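Side-chain contacts in NADPH-dependent aldehyde reductase YqhD (Escherichia coli, PDB 4QGS), which reduces a broad range of short-chain aldehydes to alcohols with NADPH, working as a homodimer with one zinc ion in each subunit: residues Gly106-Leu109 against Asp110-Phe114; Ile236-Gly239 against Pro240-Leu243; Trp257-Thr260 against Gln261-Gly265; Glu327-Asp330 against Asp331-Ile334; Thr341-Phe344 against Phe345-Gly349. One frame throughout, in Å; residues are numbered along the deposited sequence.

Contact 1 (Gly106-Leu109 against Asp110-Phe114)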
loop_
_atom_site.group_PDB
_atom_site.type_symbol
_atom_site.label_atom_id
_atom_site.label_comp_id
_atom_site.label_asym_id
_atom_site.label_seq_id
_atom_site.Cartn_x
_atom_site.Cartn_y
_atom_site.Cartn_z
ATOM N N GLY A 106 5.698 3.817 -3.599
ATOM C CA GLY A 106 5.844 2.404 -3.283
ATOM C C GLY A 106 6.522 1.576 -4.356
ATOM O O GLY A 106 7.192 0.582 -4.065
ATOM N N SER A 107 6.330 1.976 -5.605
ATOM C CA SER A 107 6.972 1.309 -6.732
ATOM C C SER A 107 8.494 1.456 -6.675
ATOM O O SER A 107 9.232 0.488 -6.869
ATOM C CB SER A 107 6.439 1.873 -8.047
ATOM O OG SER A 107 7.021 1.212 -9.156
ATOM N N VAL A 108 8.961 2.670 -6.409
ATOM C CA VAL A 108 10.396 2.919 -6.315
ATOM C C VAL A 108 10.954 2.198 -5.103
ATOM O O VAL A 108 12.019 1.579 -5.164
ATOM C CB VAL A 108 10.710 4.435 -6.228
ATOM C CG1 VAL A 108 12.209 4.675 -6.016
ATOM C CG2 VAL A 108 10.232 5.149 -7.481
ATOM N N LEU A 109 10.215 2.271 -4.003
ATOM C CA LEU A 109 10.618 1.610 -2.768
ATOM C C LEU A 109 10.750 0.108 -2.971
ATOM O O LEU A 109 11.771 -0.482 -2.625
ATOM C CB LEU A 109 9.617 1.907 -1.656
ATOM C CG LEU A 109 9.881 1.208 -0.324
ATOM C CD1 LEU A 109 11.222 1.645 0.251
ATOM C CD2 LEU A 109 8.754 1.497 0.647
ATOM N N ASP A 110 9.723 -0.505 -3.555
ATOM C CA ASP A 110 9.700 -1.955 -3.729
ATOM C C ASP A 110 10.848 -2.444 -4.609
ATOM O O ASP A 110 11.529 -3.417 -4.280
ATOM C CB ASP A 110 8.359 -2.399 -4.318
ATOM C CG ASP A 110 7.239 -2.355 -3.302
ATOM O OD1 ASP A 110 7.531 -2.123 -2.107
ATOM O OD2 ASP A 110 6.072 -2.572 -3.690
ATOM N N GLY A 111 11.064 -1.760 -5.723
ATOM C CA GLY A 111 12.131 -2.121 -6.629
ATOM C C GLY A 111 13.482 -1.959 -5.962
ATOM O O GLY A 111 14.403 -2.734 -6.189
ATOM N N THR A 112 13.605 -0.938 -5.128
ATOM C CA THR A 112 14.876 -0.697 -4.470
ATOM C C THR A 112 15.134 -1.767 -3.410
ATOM O O THR A 112 16.276 -2.182 -3.200
ATOM C CB THR A 112 14.912 0.721 -3.866
ATOM O OG1 THR A 112 14.723 1.670 -4.927
ATOM C CG2 THR A 112 16.247 0.981 -3.188
ATOM N N LYS A 113 14.073 -2.242 -2.769
ATOM C CA LYS A 113 14.205 -3.334 -1.809
ATOM C C LYS A 113 14.796 -4.548 -2.507
ATOM O O LYS A 113 15.665 -5.242 -1.971
ATOM C CB LYS A 113 12.856 -3.683 -1.181
ATOM C CG LYS A 113 12.341 -2.663 -0.173
ATOM C CD LYS A 113 11.073 -3.153 0.513
ATOM C CE LYS A 113 10.550 -2.145 1.519
ATOM N NZ LYS A 113 9.340 -2.649 2.229
ATOM N N PHE A 114 14.328 -4.795 -3.720
ATOM C CA PHE A 114 14.816 -5.931 -4.477
ATOM C C PHE A 114 16.286 -5.752 -4.838
ATOM O O PHE A 114 17.078 -6.680 -4.704
ATOM C CB PHE A 114 13.976 -6.128 -5.734
ATOM C CG PHE A 114 14.475 -7.217 -6.617
ATOM C CD1 PHE A 114 14.314 -8.549 -6.261
ATOM C CD2 PHE A 114 15.114 -6.916 -7.802
ATOM C CE1 PHE A 114 14.781 -9.558 -7.079
ATOM C CE2 PHE A 114 15.571 -7.917 -8.620
ATOM C CZ PHE A 114 15.412 -9.241 -8.259
#
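Between Gly106-Leu109 and Asp110-Phe114 the backbone makes regular i to i+4 helical bonds, from Asp110 N to Gly106 O (2.8 Å) through to Lys113 N on Leu109 O (2.9 Å). Val108 O is gripped twice by one residue: Thr112 OG1 donates to it at 2.7 Å and Thr112 N at 3.0 Å, the two reaching the oxygen from opposite faces of its carbonyl plane. The hydroxyl can bend back in this way because it stands anti to its own carbonyl carbon (chi1 -59°), and it also has a hydrogen bond with Thr46 OG1. Beside it, Val108 CG1 lies 4.1 Å from Thr112 OG1, the two side chains pointing the same way. On the next face of the helix, the extended chain of Lys113, one turn after Leu109, crosses the branched end of that leucine, CE resting 3.9 Å from Leu109 CG. This apolar contact uses the lysine's methylenes; NZ is hydrogen-bonded to Gly160 O, of another NADP(+)-binding residue. The carboxylate carbon of Asp110 faces Gly106 O, CG lying 3.0 Å from it, but the carboxylate oxygens make no hydrogen bond to that acceptor; OD2 accepts a weak one from Val162 N. Gly106, Ser107 and Asp110 all bind NADP(+), and a glycine-rich turn leading from strand 99-104 into helix 106-119 is characteristic of the dinucleotide-binding domain of iron-containing alcohol dehydrogenases.

Contact 2 (Ile236-Gly239 against Pro240-Leu243)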
loop_
_atom_site.group_PDB
_atom_site.type_symbol
_atom_site.label_atom_id
_atom_site.label_comp_id
_atom_site.label_asym_id
_atom_site.label_seq_id
_atom_site.Cartn_x
_atom_site.Cartn_y
_atom_site.Cartn_z
ATOM N N ILE A 236 -11.581 9.814 7.776
ATOM C CA ILE A 236 -12.908 10.360 7.453
ATOM C C ILE A 236 -12.957 11.859 7.722
ATOM O O ILE A 236 -13.538 12.631 6.941
ATOM C CB ILE A 236 -14.016 9.634 8.240
ATOM C CG1 ILE A 236 -14.183 8.221 7.686
ATOM C CG2 ILE A 236 -15.327 10.396 8.161
ATOM C CD1 ILE A 236 -14.879 7.259 8.636
ATOM N N GLU A 237 -12.300 12.292 8.791
ATOM C CA GLU A 237 -12.298 13.713 9.120
ATOM C C GLU A 237 -11.416 14.537 8.184
ATOM O O GLU A 237 -11.866 15.548 7.643
ATOM C CB GLU A 237 -11.853 13.950 10.568
ATOM C CG GLU A 237 -11.939 15.438 10.935
ATOM C CD GLU A 237 -11.927 15.686 12.438
ATOM O OE1 GLU A 237 -11.740 14.714 13.207
ATOM O OE2 GLU A 237 -12.117 16.855 12.845
ATOM N N ASP A 238 -10.173 14.113 7.986
ATOM C CA ASP A 238 -9.211 14.964 7.270
ATOM C C ASP A 238 -8.973 14.548 5.816
ATOM O O ASP A 238 -8.410 15.318 5.038
ATOM C CB ASP A 238 -7.871 15.006 8.024
ATOM C CG ASP A 238 -7.872 16.021 9.158
ATOM O OD1 ASP A 238 -8.948 16.571 9.476
ATOM O OD2 ASP A 238 -6.795 16.279 9.719
ATOM N N GLY A 239 -9.381 13.335 5.446
ATOM C CA GLY A 239 -9.248 12.901 4.064
ATOM C C GLY A 239 -9.936 13.830 3.075
ATOM O O GLY A 239 -9.314 14.263 2.109
ATOM N N PRO A 240 -11.219 14.154 3.316
ATOM C CA PRO A 240 -11.887 15.093 2.404
ATOM C C PRO A 240 -11.227 16.467 2.403
ATOM O O PRO A 240 -11.208 17.135 1.369
ATOM C CB PRO A 240 -13.308 15.176 2.967
ATOM C CG PRO A 240 -13.509 13.872 3.667
ATOM C CD PRO A 240 -12.163 13.601 4.303
ATOM N N LYS A 241 -10.691 16.884 3.545
ATOM C CA LYS A 241 -10.027 18.180 3.619
ATOM C C LYS A 241 -8.749 18.225 2.779
ATOM O O LYS A 241 -8.338 19.291 2.333
ATOM C CB LYS A 241 -9.686 18.525 5.063
ATOM C CG LYS A 241 -10.880 18.625 5.970
ATOM C CD LYS A 241 -10.404 18.970 7.383
ATOM C CE LYS A 241 -11.498 18.827 8.414
ATOM N NZ LYS A 241 -10.915 18.934 9.787
ATOM N N ALA A 242 -8.106 17.074 2.587
ATOM C CA ALA A 242 -6.850 17.046 1.842
ATOM C C ALA A 242 -7.117 17.414 0.382
ATOM O O ALA A 242 -6.248 17.943 -0.309
ATOM C CB ALA A 242 -6.178 15.680 1.955
ATOM N N LEU A 243 -8.337 17.149 -0.058
ATOM C CA LEU A 243 -8.755 17.497 -1.410
ATOM C C LEU A 243 -9.127 18.979 -1.503
ATOM O O LEU A 243 -8.788 19.660 -2.475
ATOM C CB LEU A 243 -9.928 16.622 -1.835
ATOM C CG LEU A 243 -9.647 15.126 -1.983
ATOM C CD1 LEU A 243 -10.953 14.381 -2.229
ATOM C CD2 LEU A 243 -8.652 14.857 -3.119
#
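A proline interrupts helix 222-244 where Ile236-Gly239 meets Pro240-Leu243: Pro240 has no N-H to give to the turn before, and its ring carbon CD comes to 3.1 Å from Ile236 O instead. The helix kinks here. Ala242 N picks up the bonding again, donating to Gly239 O at 3.1 Å from well above the carbonyl plane (66° out of it) and more weakly to Asp238 O. On the outer side Lys241 runs back along the preceding turn. With CG anti to its own carbonyl carbon (chi1 -61°) and the rest of the chain extended, it lays CE 3.4 Å from Glu237 O and brings NZ to Asp238 OD1 at 3.1 Å, a salt bridge in which the oxygen is met nearly end-on to its C-O bond. Glu237 lies alongside the lysine, and its OE2 forms a long salt bridge to NZ at 3.9 Å, so one ammonium serves two acids. The other carboxylate oxygen of Asp238, OD2, accepts a weak hydrogen bond from Asn254 ND2 of helix 249-262. With an alanine in place of the lysine, Glu237 and Asp238 would probably be left without the cation they share. Asp238 is buried, and the near ammonium probably helps to keep its carboxylate ionised, while the longer reach to exposed Glu237 suggests a looser, mainly electrostatic attraction.

Contact 3 (Trp257-Thr260 against Gln261-Gly265). Unlike the reference sequence in segment 261-265: Glu263 (reference Leu).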
loop_
_atom_site.group_PDB
_atom_site.type_symbol
_atom_site.label_atom_id
_atom_site.label_comp_id
_atom_site.label_asym_id
_atom_site.label_seq_id
_atom_site.Cartn_x
_atom_site.Cartn_y
_atom_site.Cartn_z
ATOM N N TRP A 257 0.254 10.513 7.990
ATOM C CA TRP A 257 0.630 9.705 9.152
ATOM C C TRP A 257 -0.400 8.613 9.385
ATOM O O TRP A 257 -0.045 7.469 9.684
ATOM C CB TRP A 257 0.797 10.584 10.401
ATOM C CG TRP A 257 1.469 9.894 11.602
ATOM C CD1 TRP A 257 1.092 9.995 12.918
ATOM C CD2 TRP A 257 2.622 9.033 11.584
ATOM N NE1 TRP A 257 1.937 9.246 13.716
ATOM C CE2 TRP A 257 2.881 8.647 12.920
ATOM C CE3 TRP A 257 3.460 8.545 10.571
ATOM C CZ2 TRP A 257 3.939 7.804 13.260
ATOM C CZ3 TRP A 257 4.513 7.716 10.914
ATOM C CH2 TRP A 257 4.744 7.354 12.255
ATOM N N ALA A 258 -1.676 8.947 9.222
ATOM C CA ALA A 258 -2.723 7.930 9.291
ATOM C C ALA A 258 -2.520 6.830 8.248
ATOM O O ALA A 258 -2.645 5.638 8.562
ATOM C CB ALA A 258 -4.107 8.563 9.126
ATOM N N ALA A 259 -2.231 7.223 7.004
ATOM C CA ALA A 259 -2.053 6.264 5.927
ATOM C C ALA A 259 -0.845 5.379 6.203
ATOM O O ALA A 259 -0.847 4.179 5.918
ATOM C CB ALA A 259 -1.907 7.008 4.568
ATOM N N THR A 260 0.187 5.968 6.794
ATOM C CA THR A 260 1.368 5.205 7.140
ATOM C C THR A 260 1.023 4.132 8.160
ATOM O O THR A 260 1.490 3.009 8.046
ATOM C CB THR A 260 2.487 6.114 7.676
ATOM O OG1 THR A 260 2.896 6.998 6.627
ATOM C CG2 THR A 260 3.683 5.290 8.109
ATOM N N GLN A 261 0.186 4.460 9.138
ATOM C CA GLN A 261 -0.214 3.446 10.118
ATOM C C GLN A 261 -1.105 2.374 9.481
ATOM O O GLN A 261 -1.006 1.200 9.828
ATOM C CB GLN A 261 -0.910 4.103 11.312
ATOM C CG GLN A 261 0.021 5.031 12.084
ATOM C CD GLN A 261 1.215 4.266 12.650
ATOM O OE1 GLN A 261 1.050 3.222 13.256
ATOM N NE2 GLN A 261 2.413 4.777 12.422
ATOM N N ALA A 262 -1.946 2.767 8.528
ATOM C CA ALA A 262 -2.817 1.802 7.847
ATOM C C ALA A 262 -1.996 0.747 7.102
ATOM O O ALA A 262 -2.409 -0.407 6.975
ATOM C CB ALA A 262 -3.764 2.528 6.884
ATOM N N GLU A 263 -0.811 1.131 6.643
ATOM C CA GLU A 263 0.085 0.216 5.926
ATOM C C GLU A 263 1.190 -0.454 6.776
ATOM O O GLU A 263 2.068 -1.095 6.219
ATOM C CB GLU A 263 0.753 0.993 4.793
ATOM C CG GLU A 263 0.149 0.806 3.431
ATOM C CD GLU A 263 -1.014 1.739 3.181
ATOM O OE1 GLU A 263 -2.111 1.245 2.837
ATOM O OE2 GLU A 263 -0.827 2.964 3.313
ATOM N N ASN A 264 1.137 -0.351 8.104
ATOM C CA ASN A 264 2.362 -0.447 8.914
ATOM C C ASN A 264 2.609 -1.708 9.804
ATOM O O ASN A 264 3.742 -2.154 9.922
ATOM C CB ASN A 264 2.432 0.817 9.768
ATOM C CG ASN A 264 3.764 0.991 10.494
ATOM O OD1 ASN A 264 4.301 0.062 11.061
ATOM N ND2 ASN A 264 4.318 2.194 10.424
ATOM N N GLY A 265 1.591 -2.282 10.438
ATOM C CA GLY A 265 1.783 -3.534 11.170
ATOM C C GLY A 265 1.168 -3.705 12.559
ATOM O O GLY A 265 0.718 -4.806 12.919
#
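Trp257-Thr260 against Gln261-Gly265 is a helix-end contact, where helix 249-262 finishes its last turn close to the catalytic zinc. Backbone bonds carry the helix to this point, Ala262 N donating to Ala258 O at 3.0 Å and Glu263 N to Ala259 O at 3.1 Å, with a weaker second bond from Glu263 N to Thr260 O. On the outer side the amide of Gln261 reaches over one face of the Trp257 ring, its NE2 3.5 Å from CH2 and displaced toward the rim of the six-membered ring. The amide plane is turned 62° from the indole. The glutamine CG stands anti to the carbonyl carbon, and a bend at chi2 (-61°) curls the chain back to the ring. Past the helix end, Asn264 sets its CB 2.9 Å from Thr260 O, and its ND2 lies 3.9 Å from the methyl CG2 of Thr260; the threonine hydroxyl is hydrogen-bonded to Met256 O. The side chain of Glu263, which differs from the reference leucine, comes within about 3 Å of that of His209, a zinc ligand, though the placement of its carboxylate is doubtful. Ala259 and Ala262 pack on Ala206 of helix 196-211, which also carries the zinc ligands Asp205 and His209, while Ala258 and Gln261 rest on helix 222-244 and the Trp257 ring meets Phe25 of strand 22-25.

Contact 4 (Glu327-Asp330 against Asp331-Ile334)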
loop_
_atom_site.group_PDB
_atom_site.type_symbol
_atom_site.label_atom_id
_atom_site.label_comp_id
_atom_site.label_asym_id
_atom_site.label_seq_id
_atom_site.Cartn_x
_atom_site.Cartn_y
_atom_site.Cartn_z
ATOM N N GLU A 327 -28.457 3.717 16.792
ATOM C CA GLU A 327 -29.898 3.487 16.815
ATOM C C GLU A 327 -30.348 2.514 15.727
ATOM O O GLU A 327 -29.732 2.437 14.668
ATOM C CB GLU A 327 -30.645 4.811 16.650
ATOM C CG GLU A 327 -30.476 5.777 17.808
ATOM C CD GLU A 327 -31.225 7.077 17.582
ATOM O OE1 GLU A 327 -32.461 7.025 17.409
ATOM O OE2 GLU A 327 -30.579 8.148 17.580
ATOM N N GLY A 328 -31.432 1.785 15.988
ATOM C CA GLY A 328 -32.038 0.898 15.001
ATOM C C GLY A 328 -31.619 -0.553 15.161
ATOM O O GLY A 328 -30.782 -0.844 16.011
ATOM N N SER A 329 -32.195 -1.459 14.370
ATOM C CA SER A 329 -31.772 -2.861 14.377
ATOM C C SER A 329 -30.343 -3.060 13.905
ATOM O O SER A 329 -29.726 -2.176 13.301
ATOM C CB SER A 329 -32.682 -3.711 13.494
ATOM O OG SER A 329 -32.386 -3.474 12.124
ATOM N N ASP A 330 -29.845 -4.254 14.189
ATOM C CA ASP A 330 -28.556 -4.683 13.713
ATOM C C ASP A 330 -28.484 -4.542 12.204
ATOM O O ASP A 330 -27.547 -3.934 11.689
ATOM C CB ASP A 330 -28.299 -6.114 14.145
ATOM C CG ASP A 330 -28.020 -6.223 15.627
ATOM O OD1 ASP A 330 -27.724 -7.341 16.070
ATOM O OD2 ASP A 330 -28.082 -5.201 16.347
ATOM N N ASP A 331 -29.483 -5.059 11.490
ATOM C CA ASP A 331 -29.451 -4.962 10.032
ATOM C C ASP A 331 -29.511 -3.519 9.543
ATOM O O ASP A 331 -28.824 -3.167 8.591
ATOM C CB ASP A 331 -30.587 -5.764 9.398
ATOM C CG ASP A 331 -30.274 -7.240 9.322
ATOM O OD1 ASP A 331 -29.091 -7.588 9.108
ATOM O OD2 ASP A 331 -31.208 -8.052 9.476
ATOM N N GLU A 332 -30.329 -2.687 10.183
ATOM C CA GLU A 332 -30.393 -1.270 9.817
ATOM C C GLU A 332 -29.064 -0.575 10.093
ATOM O O GLU A 332 -28.611 0.259 9.305
ATOM C CB GLU A 332 -31.505 -0.559 10.586
ATOM C CG GLU A 332 -32.910 -0.991 10.219
ATOM C CD GLU A 332 -33.951 -0.407 11.159
ATOM O OE1 GLU A 332 -33.646 -0.256 12.359
ATOM O OE2 GLU A 332 -35.072 -0.104 10.705
ATOM N N ARG A 333 -28.441 -0.909 11.218
ATOM C CA ARG A 333 -27.169 -0.281 11.569
ATOM C C ARG A 333 -26.071 -0.687 10.577
ATOM O O ARG A 333 -25.278 0.151 10.145
ATOM C CB ARG A 333 -26.770 -0.632 13.003
ATOM C CG ARG A 333 -27.718 -0.069 14.064
ATOM C CD ARG A 333 -27.377 -0.608 15.454
ATOM N NE ARG A 333 -26.057 -0.151 15.863
ATOM C CZ ARG A 333 -25.288 -0.741 16.771
ATOM N NH1 ARG A 333 -25.695 -1.838 17.402
ATOM N NH2 ARG A 333 -24.101 -0.222 17.048
ATOM N N ILE A 334 -26.041 -1.965 10.215
ATOM C CA ILE A 334 -25.060 -2.458 9.252
ATOM C C ILE A 334 -25.318 -1.829 7.883
ATOM O O ILE A 334 -24.382 -1.369 7.218
ATOM C CB ILE A 334 -25.095 -3.995 9.154
ATOM C CG1 ILE A 334 -24.598 -4.608 10.467
ATOM C CG2 ILE A 334 -24.264 -4.490 7.971
ATOM C CD1 ILE A 334 -24.734 -6.134 10.532
#
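Ser329 holds OG between its backbone N and carbonyl carbon (chi1 75°), while Glu332 sets CG anti to its own carbonyl carbon (chi1 -67°) and is extended beyond CG; together these turns bring each side chain to the other's backbone nitrogen. Glu332 N donates to Ser329 OG at 2.9 Å and nearly straight (166°). In return Ser329 N donates to Glu332 OE1 at 2.8 Å, on the anti side of the carboxylate and tilted from its plane. This reciprocal pair is a capping box with Ser329 at the N-cap, and it supplies an acceptor to a first-turn N-H of helix 330-347 that has no earlier turn to bond to. The helix dipole would probably favour the negative charge of Glu332 at this end. Regular bonds follow, Arg333 N to Ser329 O at 2.8 Å and Ile334 N to Asp330 O at 2.9 Å. Arg333 folds its methylenes against the approaching loop, CG lying 3.3 Å from Glu327 O and CD 3.5 Å from Gly328 O, before its NH2 forms a salt bridge with Glu320 and a hydrogen bond with Ile325 O. Asp330 OD1 pairs with Arg312 and Asp331 OD1 with Arg308, both in salt bridges.

Contact 5 (Thr341-Phe344 against Phe345-Gly349)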
loop_
_atom_site.group_PDB
_atom_site.type_symbol
_atom_site.label_atom_id
_atom_site.label_comp_id
_atom_site.label_asym_id
_atom_site.label_seq_id
_atom_site.Cartn_x
_atom_site.Cartn_y
_atom_site.Cartn_z
ATOM N N THR A 341 -20.085 4.275 4.204
ATOM C CA THR A 341 -18.772 3.961 3.638
ATOM C C THR A 341 -18.780 4.206 2.128
ATOM O O THR A 341 -17.870 4.836 1.581
ATOM C CB THR A 341 -18.370 2.504 3.947
ATOM O OG1 THR A 341 -18.452 2.284 5.361
ATOM C CG2 THR A 341 -16.948 2.210 3.477
ATOM N N ARG A 342 -19.818 3.713 1.464
ATOM C CA ARG A 342 -19.990 3.952 0.048
ATOM C C ARG A 342 -20.011 5.449 -0.232
ATOM O O ARG A 342 -19.296 5.938 -1.102
ATOM C CB ARG A 342 -21.277 3.298 -0.449
ATOM C CG ARG A 342 -21.379 3.229 -1.953
ATOM C CD ARG A 342 -22.712 2.606 -2.388
ATOM N NE ARG A 342 -22.846 1.168 -2.136
ATOM C CZ ARG A 342 -22.279 0.221 -2.885
ATOM N NH1 ARG A 342 -22.482 -1.057 -2.616
ATOM N NH2 ARG A 342 -21.487 0.551 -3.892
ATOM N N ASN A 343 -20.813 6.181 0.529
ATOM C CA ASN A 343 -20.911 7.619 0.338
ATOM C C ASN A 343 -19.579 8.333 0.552
ATOM O O ASN A 343 -19.238 9.260 -0.185
ATOM C CB ASN A 343 -21.972 8.212 1.265
ATOM C CG ASN A 343 -22.098 9.714 1.099
ATOM O OD1 ASN A 343 -22.616 10.192 0.077
ATOM N ND2 ASN A 343 -21.617 10.465 2.077
ATOM N N PHE A 344 -18.820 7.895 1.557
ATOM C CA PHE A 344 -17.507 8.475 1.831
ATOM C C PHE A 344 -16.605 8.343 0.590
ATOM O O PHE A 344 -15.989 9.317 0.154
ATOM C CB PHE A 344 -16.877 7.800 3.064
ATOM C CG PHE A 344 -15.469 8.246 3.363
ATOM C CD1 PHE A 344 -15.200 9.563 3.712
ATOM C CD2 PHE A 344 -14.416 7.338 3.316
ATOM C CE1 PHE A 344 -13.903 9.975 3.992
ATOM C CE2 PHE A 344 -13.118 7.748 3.590
ATOM C CZ PHE A 344 -12.864 9.067 3.922
ATOM N N PHE A 345 -16.547 7.146 0.015
ATOM C CA PHE A 345 -15.745 6.910 -1.193
ATOM C C PHE A 345 -16.229 7.790 -2.352
ATOM O O PHE A 345 -15.429 8.456 -3.035
ATOM C CB PHE A 345 -15.800 5.442 -1.605
ATOM C CG PHE A 345 -15.150 4.491 -0.618
ATOM C CD1 PHE A 345 -14.306 4.955 0.373
ATOM C CD2 PHE A 345 -15.371 3.128 -0.730
ATOM C CE1 PHE A 345 -13.702 4.063 1.276
ATOM C CE2 PHE A 345 -14.789 2.229 0.152
ATOM C CZ PHE A 345 -13.950 2.703 1.167
ATOM N N GLU A 346 -17.541 7.820 -2.563
ATOM C CA GLU A 346 -18.079 8.612 -3.673
ATOM C C GLU A 346 -17.794 10.102 -3.527
ATOM O O GLU A 346 -17.467 10.764 -4.522
ATOM C CB GLU A 346 -19.574 8.357 -3.817
ATOM C CG GLU A 346 -19.821 6.867 -3.953
ATOM C CD GLU A 346 -21.057 6.481 -4.687
ATOM O OE1 GLU A 346 -20.914 5.901 -5.795
ATOM O OE2 GLU A 346 -22.157 6.718 -4.140
ATOM N N GLN A 347 -17.882 10.625 -2.306
ATOM C CA GLN A 347 -17.617 12.051 -2.076
ATOM C C GLN A 347 -16.140 12.401 -2.223
ATOM O O GLN A 347 -15.796 13.560 -2.461
ATOM C CB GLN A 347 -18.122 12.479 -0.697
ATOM C CG GLN A 347 -19.640 12.409 -0.529
ATOM C CD GLN A 347 -20.407 13.150 -1.609
ATOM O OE1 GLN A 347 -19.962 14.180 -2.122
ATOM N NE2 GLN A 347 -21.572 12.617 -1.969
ATOM N N LEU A 348 -15.264 11.403 -2.091
ATOM C CA LEU A 348 -13.853 11.584 -2.421
ATOM C C LEU A 348 -13.612 11.589 -3.930
ATOM O O LEU A 348 -12.499 11.847 -4.382
ATOM C CB LEU A 348 -13.000 10.481 -1.785
ATOM C CG LEU A 348 -12.861 10.503 -0.265
ATOM C CD1 LEU A 348 -12.152 9.221 0.182
ATOM C CD2 LEU A 348 -12.109 11.747 0.223
ATOM N N GLY A 349 -14.653 11.288 -4.703
ATOM C CA GLY A 349 -14.524 11.231 -6.152
ATOM C C GLY A 349 -14.175 9.849 -6.673
ATOM O O GLY A 349 -13.707 9.707 -7.803
HETATM O O HOH W 1 -22.840 9.378 -2.579
#
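Aromatic contacts dominate the inner side of Thr341-Phe344 against Phe345-Gly349. Leu348 CD1 sits over one face of the Phe344 ring, a CH-pi contact 4.0 Å from the centroid and 22° off the normal. Thr341 CG2 makes an off-centre CH-pi contact with the Phe345 ring, 4.2 Å from its centroid, the side chains running the same way; the methyl gets there because it is anti to the backbone N of Thr341, which leaves OG1 to bond with Tyr318 OH and Ala337 O. Thr341 O lies over one face of the same ring, offset toward the rim and 3.5 Å from Phe345 CG. The two phenylalanines meet obliquely, Phe344 CD2 being 3.8 Å from Phe345 CD1. Polar contacts occupy the outer side. Gln347 NE2 donates a weak hydrogen bond to Asn343 OD1 at 3.3 Å, the amide planes 44° apart, and a water donates both to Asn343 OD1 (2.8 Å) and to Glu346 OE2. Backbone bonds close the helix: Leu348 N donates to Phe344 O and Gly349 N to Glu346 O, and Gly349, with positive phi, completes a Schellman motif. Replacing Phe345 by an alanine would probably open a gap beside Thr341 CG2 and Phe344 CD2 and deprive both of their ring partner. Phe345 touches Ala297 and Leu300 of helix 292-306 and Val204 of helix 196-211, whereas Phe344 packs on Phe207 of that helix and on Ile236 and Pro240 of helix 222-244.

How the contacts relate
Along the chain the five contacts follow in series. Contact 1 belongs to the nucleotide-binding part, on the helix that follows strand 99-104 of the parallel sheet; the others lie in the helical C-terminal part. Contacts 2 and 3 occupy consecutive helices, 222-244 and 249-262, their centres 16 Å apart. Contacts 4 and 5 mark the start and the end of helix 330-347, with centres 21 Å apart. Contacts 2 and 5 touch directly: Pro240 CA lies 4.0 Å from Leu348 CD2, so the kinked helix packs against the end of helix 330-347. Contact 3, beside the zinc, comes within about 8 Å (nearest atoms) of contact 1, consistent with cofactor and metal meeting at a cleft between the two parts.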